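Local coordinates for Cfl (Pectobacterium brasiliense, PDB 7A9J), which probably activates carboxylic acids such as coronafacic acid with ATP, as AMP-binding enzymes do, and joins them to amines as amides, at residues L93-P101 with D176-F187; I69-G80 with S118-R129. The protein carries 1 engineered substitution. One frame throughout, in Å; residues are numbered along the deposited sequence. Where two conformers were deposited one is given.

Overall arrangement
Both contacts lie in the region assigned to the AMP-binding family, with centres about 13 Å apart, and both involve the same five-stranded parallel sheet. Interaction 2 pairs strand 74-78 with strand 122-125 inside that sheet, whereas interaction 1 ties one of its edge strands, 98-101, to strand 183-188 of a separate four-stranded antiparallel sheet. Along the chain the segments alternate: 69-80, 93-101, 118-129, 176-187. Strands 74-78 and 98-101 are sheet neighbours connected through helix 83-95. Phe99 packs on Ile77, and Lys71 makes a salt bridge to Glu182. The contacts thus form a continuous path from the interior of one sheet to the strand whose Phe187 side chain lies about 6 Å from the bound 6-ethyl-1-oxidanylidene-indene-4-carboxylic acid.

Interaction 1. Residues L93-P101 with D176-F187; sequences LKIGAVFVP and DNIYTDEIASIF
Phe99 and Ser185 meet where strands 98-101 and 183-187 run nearly parallel, their axes 15° apart. Phe99 CB packs on Ile77 of the adjacent strand. With chi1 at 56°, CG sits between the backbone N and the carbonyl carbon, which lays the ring across Ser185. Ser185 CB stands 3.7 Å from the centroid of the Phe99 ring and 7° off its normal, a CH-pi contact over the face. Phe99 CD2 and CE2 run beside Ala184 O, CD2 at 3.4 Å; on the other side, Phe99 CE1 lies 3.7 Å from Phe187 CE1, at the edge of the Phe187 ring. CD1 and, at the tip, CZ likewise face Ser185 CB, and Leu93 CD2 borders the Phe99 ring in its plane.

Phe99 and Ser185 form a single beta bridge between the two sheets, flanked by two hydrogen bonds: Phe99 N to Ala184 O at 3.2 Å and Ile186 N to Phe99 O at 3.1 Å. Before the strands, Ile178 CD1 packs 3.4 Å from Gly96 N, just after the helix ends. Lys94 NZ and Asp176 OD2 form only a long salt bridge of 3.7 Å, supplemented by a water bound to both; the stronger partners lie outside the segments: Lys94 NZ is hydrogen-bonded to Tyr171 OH and Asp176 OD1 forms a salt bridge with Lys65.

Phe187 also touches Thr337 of the ligand pocket, so the contact borders that site. Ala184 and Ser185 form a classic beta bulge opposite Tyr201, on strand 198-202. Helix 203-214 packs on Leu93 and helix 50-66 on Ile95, while strand 74-78 continues the parallel sheet beyond strand 98-101.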
loop_
_atom_site.group_PDB
_atom_site.type_symbol
_atom_site.label_atom_id
_atom_site.label_comp_id
_atom_site.label_asym_id
_atom_site.label_seq_id
_atom_site.Cartn_x
_atom_site.Cartn_y
_atom_site.Cartn_z
ATOM N N LEU A 93 -5.890 -8.142 19.597
ATOM C CA LEU A 93 -6.956 -7.158 19.791
ATOM C C LEU A 93 -7.925 -7.579 20.883
ATOM O O LEU A 93 -8.357 -6.746 21.695
ATOM C CB LEU A 93 -7.717 -6.970 18.472
ATOM C CG LEU A 93 -6.906 -6.136 17.435
ATOM C CD1 LEU A 93 -7.564 -6.267 16.051
ATOM C CD2 LEU A 93 -6.777 -4.686 17.819
ATOM N N LYS A 94 -8.318 -8.865 20.886
ATOM C CA LYS A 94 -9.261 -9.367 21.861
ATOM C C LYS A 94 -8.764 -9.131 23.282
ATOM O O LYS A 94 -9.540 -8.754 24.165
ATOM C CB LYS A 94 -9.472 -10.879 21.619
ATOM C CG LYS A 94 -10.389 -11.570 22.611
ATOM C CD LYS A 94 -10.645 -13.044 22.173
ATOM C CE LYS A 94 -11.212 -13.930 23.338
ATOM N NZ LYS A 94 -12.486 -13.401 23.918
ATOM N N ILE A 95 -7.469 -9.364 23.527
ATOM C CA ILE A 95 -6.964 -9.269 24.873
ATOM C C ILE A 95 -6.268 -7.967 25.148
ATOM O O ILE A 95 -5.867 -7.742 26.321
ATOM C CB ILE A 95 -6.031 -10.444 25.229
ATOM C CG1 ILE A 95 -4.705 -10.381 24.456
ATOM C CG2 ILE A 95 -6.791 -11.740 25.050
ATOM C CD1 ILE A 95 -3.738 -11.434 25.022
ATOM N N GLY A 96 -6.153 -7.078 24.139
ATOM C CA GLY A 96 -5.479 -5.814 24.334
ATOM C C GLY A 96 -3.980 -5.914 24.299
ATOM O O GLY A 96 -3.302 -5.037 24.841
ATOM N N ALA A 97 -3.440 -6.992 23.746
ATOM C CA ALA A 97 -2.011 -7.027 23.496
ATOM C C ALA A 97 -1.703 -6.205 22.254
ATOM O O ALA A 97 -2.438 -6.237 21.261
ATOM C CB ALA A 97 -1.502 -8.468 23.331
ATOM N N VAL A 98 -0.628 -5.438 22.350
ATOM C CA VAL A 98 -0.220 -4.518 21.290
ATOM C C VAL A 98 0.563 -5.300 20.243
ATOM O O VAL A 98 1.605 -5.892 20.546
ATOM C CB VAL A 98 0.625 -3.400 21.908
ATOM C CG1 VAL A 98 1.173 -2.428 20.832
ATOM C CG2 VAL A 98 -0.187 -2.685 22.965
ATOM N N PHE A 99 0.078 -5.334 19.005
ATOM C CA PHE A 99 0.845 -6.091 18.030
ATOM C C PHE A 99 1.760 -5.189 17.211
ATOM O O PHE A 99 1.431 -4.037 16.929
ATOM C CB PHE A 99 -0.015 -6.934 17.101
ATOM C CG PHE A 99 -1.085 -6.191 16.329
ATOM C CD1 PHE A 99 -0.876 -5.887 14.983
ATOM C CD2 PHE A 99 -2.316 -5.900 16.912
ATOM C CE1 PHE A 99 -1.865 -5.274 14.207
ATOM C CE2 PHE A 99 -3.342 -5.263 16.137
ATOM C CZ PHE A 99 -3.073 -4.941 14.771
ATOM N N VAL A 100 2.927 -5.731 16.882
ATOM C CA VAL A 100 4.020 -4.966 16.243
ATOM C C VAL A 100 4.444 -5.768 15.018
ATOM O O VAL A 100 5.321 -6.632 15.110
ATOM C CB VAL A 100 5.215 -4.735 17.187
ATOM C CG1 VAL A 100 6.243 -3.788 16.498
ATOM C CG2 VAL A 100 4.763 -4.163 18.515
ATOM N N PRO A 101 3.838 -5.526 13.854
ATOM C CA PRO A 101 4.173 -6.306 12.672
ATOM C C PRO A 101 5.577 -5.957 12.168
ATOM O O PRO A 101 5.985 -4.773 12.118
ATOM C CB PRO A 101 3.087 -5.911 11.660
ATOM C CG PRO A 101 2.094 -5.067 12.411
ATOM C CD PRO A 101 2.720 -4.582 13.660
ATOM N N ASP A 176 -12.310 -9.948 28.926
ATOM C CA ASP A 176 -11.328 -8.908 28.576
ATOM C C ASP A 176 -12.007 -7.546 28.633
ATOM O O ASP A 176 -13.145 -7.397 28.183
ATOM C CB ASP A 176 -10.736 -9.117 27.174
ATOM C CG ASP A 176 -9.999 -10.445 27.051
ATOM O OD1 ASP A 176 -8.917 -10.580 27.677
ATOM O OD2 ASP A 176 -10.540 -11.359 26.379
ATOM N N ASN A 177 -11.334 -6.556 29.215
ATOM C CA ASN A 177 -11.873 -5.197 29.259
ATOM C C ASN A 177 -11.006 -4.314 28.369
ATOM O O ASN A 177 -9.909 -3.901 28.765
ATOM C CB ASN A 177 -11.935 -4.688 30.683
ATOM C CG ASN A 177 -12.857 -5.521 31.514
ATOM O OD1 ASN A 177 -14.015 -5.735 31.133
ATOM N ND2 ASN A 177 -12.342 -6.071 32.606
ATOM N N ILE A 178 -11.496 -4.063 27.162
ATOM C CA ILE A 178 -10.766 -3.322 26.116
ATOM C C ILE A 178 -11.472 -1.987 25.939
ATOM O O ILE A 178 -12.695 -1.959 25.798
ATOM C CB ILE A 178 -10.742 -4.076 24.769
ATOM C CG1 ILE A 178 -10.189 -5.505 24.885
ATOM C CG2 ILE A 178 -9.965 -3.290 23.709
ATOM C CD1 ILE A 178 -8.892 -5.626 25.564
ATOM N N TYR A 179 -10.714 -0.877 25.957
ATOM C CA TYR A 179 -11.276 0.466 25.851
ATOM C C TYR A 179 -10.707 1.142 24.617
ATOM O O TYR A 179 -9.601 0.824 24.195
ATOM C CB TYR A 179 -10.960 1.314 27.089
ATOM C CG TYR A 179 -11.528 0.689 28.328
ATOM C CD1 TYR A 179 -12.849 0.878 28.651
ATOM C CD2 TYR A 179 -10.755 -0.154 29.137
ATOM C CE1 TYR A 179 -13.400 0.270 29.781
ATOM C CE2 TYR A 179 -11.299 -0.750 30.246
ATOM C CZ TYR A 179 -12.621 -0.532 30.559
ATOM O OH TYR A 179 -13.172 -1.122 31.671
ATOM N N THR A 180 -11.497 1.993 23.969
ATOM C CA THR A 180 -11.060 2.431 22.639
ATOM C C THR A 180 -9.846 3.348 22.688
ATOM O O THR A 180 -9.100 3.396 21.709
ATOM C CB THR A 180 -12.193 3.108 21.874
ATOM O OG1 THR A 180 -12.645 4.230 22.635
ATOM C CG2 THR A 180 -13.345 2.139 21.723
ATOM N N ASP A 181 -9.568 4.003 23.822
ATOM C CA ASP A 181 -8.364 4.831 23.863
ATOM C C ASP A 181 -7.073 4.031 24.089
ATOM O O ASP A 181 -5.971 4.611 23.998
ATOM C CB ASP A 181 -8.521 5.910 24.951
ATOM C CG ASP A 181 -8.844 5.328 26.305
ATOM O OD1 ASP A 181 -8.126 5.651 27.256
ATOM O OD2 ASP A 181 -9.823 4.557 26.420
ATOM N N GLU A 182 -7.151 2.738 24.397
ATOM C CA GLU A 182 -5.926 1.987 24.675
ATOM C C GLU A 182 -5.132 1.687 23.416
ATOM O O GLU A 182 -5.676 1.591 22.306
ATOM C CB GLU A 182 -6.258 0.678 25.415
ATOM C CG GLU A 182 -6.782 1.003 26.766
ATOM C CD GLU A 182 -7.308 -0.229 27.518
ATOM O OE1 GLU A 182 -7.979 -1.083 26.878
ATOM O OE2 GLU A 182 -7.032 -0.317 28.719
ATOM N N ILE A 183 -3.813 1.494 23.597
ATOM C CA ILE A 183 -2.969 1.151 22.457
ATOM C C ILE A 183 -3.368 -0.187 21.895
ATOM O O ILE A 183 -3.619 -1.157 22.630
ATOM C CB ILE A 183 -1.479 1.119 22.826
ATOM C CG1 ILE A 183 -1.063 2.446 23.386
ATOM C CG2 ILE A 183 -0.624 0.725 21.581
ATOM C CD1 ILE A 183 0.227 2.392 24.150
ATOM N N ALA A 184 -3.451 -0.240 20.576
ATOM C CA ALA A 184 -3.690 -1.474 19.850
ATOM C C ALA A 184 -2.483 -2.007 19.108
ATOM O O ALA A 184 -2.289 -3.225 19.071
ATOM C CB ALA A 184 -4.833 -1.280 18.865
ATOM N N SER A 185 -1.679 -1.134 18.471
ATOM C CA SER A 185 -0.601 -1.635 17.632
ATOM C C SER A 185 0.427 -0.524 17.418
ATOM O O SER A 185 0.203 0.650 17.750
ATOM C CB SER A 185 -1.145 -2.122 16.284
ATOM O OG SER A 185 -1.573 -0.987 15.568
ATOM N N ILE A 186 1.612 -0.934 16.983
ATOM C CA ILE A 186 2.669 0.005 16.624
ATOM C C ILE A 186 3.113 -0.379 15.236
ATOM O O ILE A 186 3.566 -1.507 15.031
ATOM C CB ILE A 186 3.864 -0.043 17.594
ATOM C CG1 ILE A 186 3.450 0.335 18.999
ATOM C CG2 ILE A 186 4.924 1.010 17.103
ATOM C CD1 ILE A 186 4.550 0.056 20.070
ATOM N N PHE A 187 3.003 0.556 14.286
ATOM C CA PHE A 187 3.312 0.294 12.884
ATOM C C PHE A 187 4.552 1.109 12.542
ATOM O O PHE A 187 4.489 2.351 12.471
ATOM C CB PHE A 187 2.138 0.693 11.984
ATOM C CG PHE A 187 0.911 -0.162 12.090
ATOM C CD1 PHE A 187 0.908 -1.440 12.672
ATOM C CD2 PHE A 187 -0.286 0.317 11.563
ATOM C CE1 PHE A 187 -0.285 -2.221 12.739
ATOM C CE2 PHE A 187 -1.417 -0.428 11.602
ATOM C CZ PHE A 187 -1.441 -1.755 12.194
HETATM O O HOH W 1 -12.803 -11.103 25.026
HETATM O O HOH W 2 -10.628 -13.974 26.721
HETATM O O HOH W 3 -7.173 -8.683 28.513
HETATM O O HOH W 4 -3.585 -2.156 25.048
HETATM O O HOH W 5 -4.357 -4.939 20.126
HETATM O O HOH W 6 5.374 -2.313 12.944
#

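Interaction 2. Residues I69-G80 with S118-R129; sequences IKKGDRISIHMG and SSSCAYIGDKKR. With PO4 (phosphate ion), chain C.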
loop_
_atom_site.group_PDB
_atom_site.type_symbol
_atom_site.label_atom_id
_atom_site.label_comp_id
_atom_site.label_asym_id
_atom_site.label_seq_id
_atom_site.Cartn_x
_atom_site.Cartn_y
_atom_site.Cartn_z
ATOM N N ILE A 69 0.872 -13.334 29.004
ATOM C CA ILE A 69 0.692 -12.124 28.204
ATOM C C ILE A 69 -0.546 -11.393 28.714
ATOM O O ILE A 69 -1.576 -12.014 29.026
ATOM C CB ILE A 69 0.584 -12.465 26.714
ATOM C CG1 ILE A 69 1.872 -13.169 26.271
ATOM C CG2 ILE A 69 0.437 -11.203 25.909
ATOM C CD1 ILE A 69 3.156 -12.495 26.760
ATOM N N LYS A 70 -0.417 -10.081 28.892
ATOM C CA LYS A 70 -1.429 -9.254 29.537
ATOM C C LYS A 70 -1.743 -8.091 28.618
ATOM O O LYS A 70 -0.961 -7.783 27.727
ATOM C CB LYS A 70 -0.950 -8.696 30.888
ATOM C CG LYS A 70 -0.347 -9.745 31.814
ATOM C CD LYS A 70 -0.141 -9.208 33.227
ATOM C CE LYS A 70 0.294 -10.326 34.188
ATOM N NZ LYS A 70 -0.661 -11.483 34.198
ATOM N N LYS A 71 -2.906 -7.470 28.831
ATOM C CA LYS A 71 -3.237 -6.213 28.156
ATOM C C LYS A 71 -2.067 -5.243 28.283
ATOM O O LYS A 71 -1.545 -5.049 29.381
ATOM C CB LYS A 71 -4.499 -5.610 28.796
ATOM C CG LYS A 71 -4.883 -4.262 28.205
ATOM C CD LYS A 71 -6.353 -3.935 28.446
ATOM C CE LYS A 71 -6.556 -3.351 29.797
ATOM N NZ LYS A 71 -7.804 -2.511 29.860
ATOM N N GLY A 72 -1.652 -4.637 27.159
ATOM C CA GLY A 72 -0.553 -3.693 27.125
ATOM C C GLY A 72 0.820 -4.273 26.809
ATOM O O GLY A 72 1.733 -3.512 26.457
ATOM N N ASP A 73 1.001 -5.587 26.941
ATOM C CA ASP A 73 2.235 -6.219 26.494
ATOM C C ASP A 73 2.359 -6.112 24.974
ATOM O O ASP A 73 1.369 -6.184 24.248
ATOM C CB ASP A 73 2.262 -7.703 26.893
ATOM C CG ASP A 73 2.415 -7.921 28.396
ATOM O OD1 ASP A 73 2.752 -6.975 29.150
ATOM O OD2 ASP A 73 2.193 -9.071 28.828
ATOM N N ARG A 74 3.588 -6.014 24.489
ATOM C CA ARG A 74 3.843 -5.827 23.062
ATOM C C ARG A 74 4.338 -7.139 22.469
ATOM O O ARG A 74 5.251 -7.763 22.992
ATOM C CB ARG A 74 4.833 -4.673 22.836
ATOM C CG ARG A 74 4.263 -3.418 23.524
ATOM C CD ARG A 74 5.114 -2.261 23.313
ATOM N NE ARG A 74 4.597 -1.050 23.919
ATOM C CZ ARG A 74 5.258 0.106 23.870
ATOM N NH1 ARG A 74 6.436 0.149 23.256
ATOM N NH2 ARG A 74 4.769 1.205 24.443
ATOM N N ILE A 75 3.728 -7.547 21.363
ATOM C CA ILE A 75 4.058 -8.787 20.693
ATOM C C ILE A 75 4.542 -8.461 19.286
ATOM O O ILE A 75 3.789 -7.884 18.492
ATOM C CB ILE A 75 2.838 -9.709 20.600
ATOM C CG1 ILE A 75 2.212 -9.884 21.974
ATOM C CG2 ILE A 75 3.276 -11.064 19.984
ATOM C CD1 ILE A 75 1.132 -10.980 21.940
ATOM N N SER A 76 5.790 -8.830 18.976
ATOM C CA SER A 76 6.300 -8.695 17.605
ATOM C C SER A 76 5.797 -9.865 16.771
ATOM O O SER A 76 5.831 -11.007 17.223
ATOM C CB SER A 76 7.826 -8.672 17.603
ATOM O OG SER A 76 8.289 -7.432 18.076
ATOM N N ILE A 77 5.315 -9.579 15.561
ATOM C CA ILE A 77 4.710 -10.586 14.704
ATOM C C ILE A 77 5.488 -10.591 13.400
ATOM O O ILE A 77 5.731 -9.532 12.798
ATOM C CB ILE A 77 3.218 -10.298 14.440
ATOM C CG1 ILE A 77 2.450 -10.258 15.767
ATOM C CG2 ILE A 77 2.638 -11.425 13.600
ATOM C CD1 ILE A 77 0.963 -9.978 15.599
ATOM N N HIS A 78 5.837 -11.768 12.947
ATOM C CA HIS A 78 6.863 -11.799 11.899
ATOM C C HIS A 78 6.570 -13.048 11.060
ATOM O O HIS A 78 7.155 -14.097 11.271
ATOM C CB HIS A 78 8.246 -11.814 12.551
ATOM C CG HIS A 78 9.413 -11.741 11.602
ATOM N ND1 HIS A 78 10.551 -12.513 11.794
ATOM C CD2 HIS A 78 9.691 -10.917 10.552
ATOM C CE1 HIS A 78 11.444 -12.213 10.868
ATOM N NE2 HIS A 78 10.970 -11.222 10.129
ATOM N N MET A 79 5.629 -12.934 10.111
ATOM C CA MET A 79 5.241 -14.113 9.341
ATOM C C MET A 79 4.612 -13.740 7.995
ATOM O O MET A 79 4.151 -12.604 7.776
ATOM C CB MET A 79 4.302 -15.008 10.147
ATOM C CG MET A 79 2.987 -14.486 10.451
ATOM S SD MET A 79 1.920 -15.734 11.380
ATOM C CE MET A 79 2.930 -16.185 12.805
ATOM N N GLY A 80 4.718 -14.696 7.063
ATOM C CA GLY A 80 4.125 -14.563 5.741
ATOM C C GLY A 80 2.620 -14.776 5.802
ATOM O O GLY A 80 2.032 -14.912 6.873
ATOM N N SER A 118 10.738 -1.595 20.107
ATOM C CA SER A 118 9.339 -1.684 20.489
ATOM C C SER A 118 9.142 -2.178 21.925
ATOM O O SER A 118 8.011 -2.130 22.417
ATOM C CB SER A 118 8.575 -2.637 19.544
ATOM O OG SER A 118 8.964 -4.000 19.741
ATOM N N SER A 119 10.199 -2.650 22.600
ATOM C CA SER A 119 10.077 -3.243 23.935
ATOM C C SER A 119 9.097 -4.414 23.916
ATOM O O SER A 119 8.284 -4.591 24.821
ATOM C CB SER A 119 9.661 -2.205 24.982
ATOM O OG SER A 119 10.706 -1.279 25.163
ATOM N N SER A 120 9.157 -5.213 22.864
ATOM C CA SER A 120 8.300 -6.384 22.820
ATOM C C SER A 120 8.691 -7.376 23.899
ATOM O O SER A 120 9.875 -7.579 24.187
ATOM C CB SER A 120 8.354 -7.050 21.445
ATOM O OG SER A 120 7.738 -6.215 20.463
ATOM N N CYS A 121 7.699 -8.002 24.524
ATOM C CA CYS A 121 8.015 -9.106 25.415
ATOM C C CYS A 121 7.615 -10.464 24.852
ATOM O O CYS A 121 7.833 -11.491 25.517
ATOM C CB CYS A 121 7.379 -8.890 26.793
ATOM S SG CYS A 121 5.609 -9.057 26.760
ATOM N N ALA A 122 7.055 -10.514 23.650
ATOM C CA ALA A 122 6.819 -11.797 23.012
ATOM C C ALA A 122 7.003 -11.653 21.507
ATOM O O ALA A 122 6.894 -10.558 20.959
ATOM C CB ALA A 122 5.417 -12.344 23.341
ATOM N N TYR A 123 7.259 -12.787 20.844
ATOM C CA TYR A 123 7.409 -12.837 19.389
ATOM C C TYR A 123 6.583 -14.018 18.860
ATOM O O TYR A 123 6.597 -15.098 19.454
ATOM C CB TYR A 123 8.909 -12.994 19.052
ATOM C CG TYR A 123 9.225 -13.393 17.647
ATOM C CD1 TYR A 123 9.133 -14.736 17.246
ATOM C CD2 TYR A 123 9.667 -12.457 16.727
ATOM C CE1 TYR A 123 9.455 -15.130 15.955
ATOM C CE2 TYR A 123 9.988 -12.825 15.413
ATOM C CZ TYR A 123 9.871 -14.136 15.026
ATOM O OH TYR A 123 10.199 -14.597 13.761
ATOM N N ILE A 124 5.843 -13.799 17.761
ATOM C CA ILE A 124 5.155 -14.870 17.031
ATOM C C ILE A 124 5.594 -14.809 15.572
ATOM O O ILE A 124 5.460 -13.766 14.922
ATOM C CB ILE A 124 3.631 -14.745 17.135
ATOM C CG1 ILE A 124 3.176 -14.900 18.588
ATOM C CG2 ILE A 124 2.903 -15.865 16.330
ATOM C CD1 ILE A 124 1.677 -14.548 18.788
ATOM N N GLY A 125 6.139 -15.903 15.069
ATOM C CA GLY A 125 6.638 -15.933 13.711
ATOM C C GLY A 125 6.378 -17.282 13.071
ATOM O O GLY A 125 5.904 -18.226 13.719
ATOM N N ASP A 126 6.669 -17.364 11.774
ATOM C CA ASP A 126 6.586 -18.635 11.077
ATOM C C ASP A 126 7.969 -19.181 10.819
ATOM O O ASP A 126 9.001 -18.573 11.160
ATOM C CB ASP A 126 5.738 -18.551 9.787
ATOM C CG ASP A 126 6.299 -17.633 8.727
ATOM O OD1 ASP A 126 7.464 -17.184 8.839
ATOM O OD2 ASP A 126 5.529 -17.335 7.753
ATOM N N LYS A 127 7.986 -20.423 10.324
ATOM C CA LYS A 127 9.242 -21.136 10.234
ATOM C C LYS A 127 10.267 -20.365 9.407
ATOM O O LYS A 127 11.412 -20.160 9.835
ATOM C CB LYS A 127 9.000 -22.529 9.644
ATOM C CG LYS A 127 10.236 -23.380 9.669
ATOM C CD LYS A 127 10.021 -24.786 9.083
ATOM C CE LYS A 127 11.326 -25.549 8.995
ATOM N NZ LYS A 127 11.177 -26.938 8.483
ATOM N N LYS A 128 9.868 -19.942 8.205
ATOM C CA LYS A 128 10.817 -19.308 7.292
ATOM C C LYS A 128 11.420 -18.046 7.919
ATOM O O LYS A 128 12.643 -17.860 7.877
ATOM C CB LYS A 128 10.065 -18.967 5.989
ATOM C CG LYS A 128 10.916 -18.275 4.905
ATOM C CD LYS A 128 10.162 -18.360 3.560
ATOM C CE LYS A 128 10.913 -17.661 2.402
ATOM N NZ LYS A 128 9.997 -17.442 1.220
ATOM N N ARG A 129 10.579 -17.197 8.518
ATOM C CA ARG A 129 11.039 -15.910 9.072
ATOM C C ARG A 129 11.908 -16.128 10.310
ATOM O O ARG A 129 12.990 -15.541 10.449
ATOM C CB ARG A 129 9.839 -15.012 9.397
ATOM C CG ARG A 129 9.530 -13.988 8.256
ATOM C CD ARG A 129 9.524 -14.645 6.837
ATOM N NE ARG A 129 8.364 -15.555 6.660
ATOM C CZ ARG A 129 7.903 -15.919 5.463
ATOM N NH1 ARG A 129 8.506 -15.416 4.356
ATOM N NH2 ARG A 129 6.891 -16.794 5.370
HETATM P P PO4 C . 5.985 -17.299 1.758
HETATM O O1 PO4 C . 7.200 -16.343 1.796
HETATM O O2 PO4 C . 6.324 -18.595 1.054
HETATM O O3 PO4 C . 4.886 -16.612 1.008
HETATM O O4 PO4 C . 5.492 -17.640 3.121
#
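The His78 ring has Arg129 CG over one face, 3.7 Å from its centroid, and Tyr123 OH at its edge, hydrogen-bonded to His78 ND1 at 2.9 Å. A chi1 of -176°, CG anti to the backbone N, swings it there. The rings meet rim to rim, planes at 65°. Lys128 CB lies over one face of the Arg129 guanidinium and Gly80 N over the other; at its edge, NE and NH2 grip the two carboxylate oxygens of Asp126 side-on, while NH1 and NH2 bind a phosphate, probably from the crystallisation liquor. Gly80 N donates to Asp126 OD2 at 2.8 Å, across the carboxylate plane from Arg129 NH2. Asp126 is the N-cap of helix 127-132, its OD1 accepting from Arg129 N.

At the other end, the Arg74 guanidinium presents its edge to Ser118 O, NH1 2.9 Å away. Ser76 OG and Ser120 OG are hydrogen-bonded at 2.7 Å. Regular parallel pairing lies between: Ile124 N donates to Ser76 O at 2.8 Å, N-H...O angle 165°. Ile75 and Ile124 pack on the sheet face opposite to Ser76 and Tyr123.

Strand 98-101 flanks strand 74-78, strand 145-148 lies beyond 122-125, and helix 83-95 packs on Ile77 and Ile124.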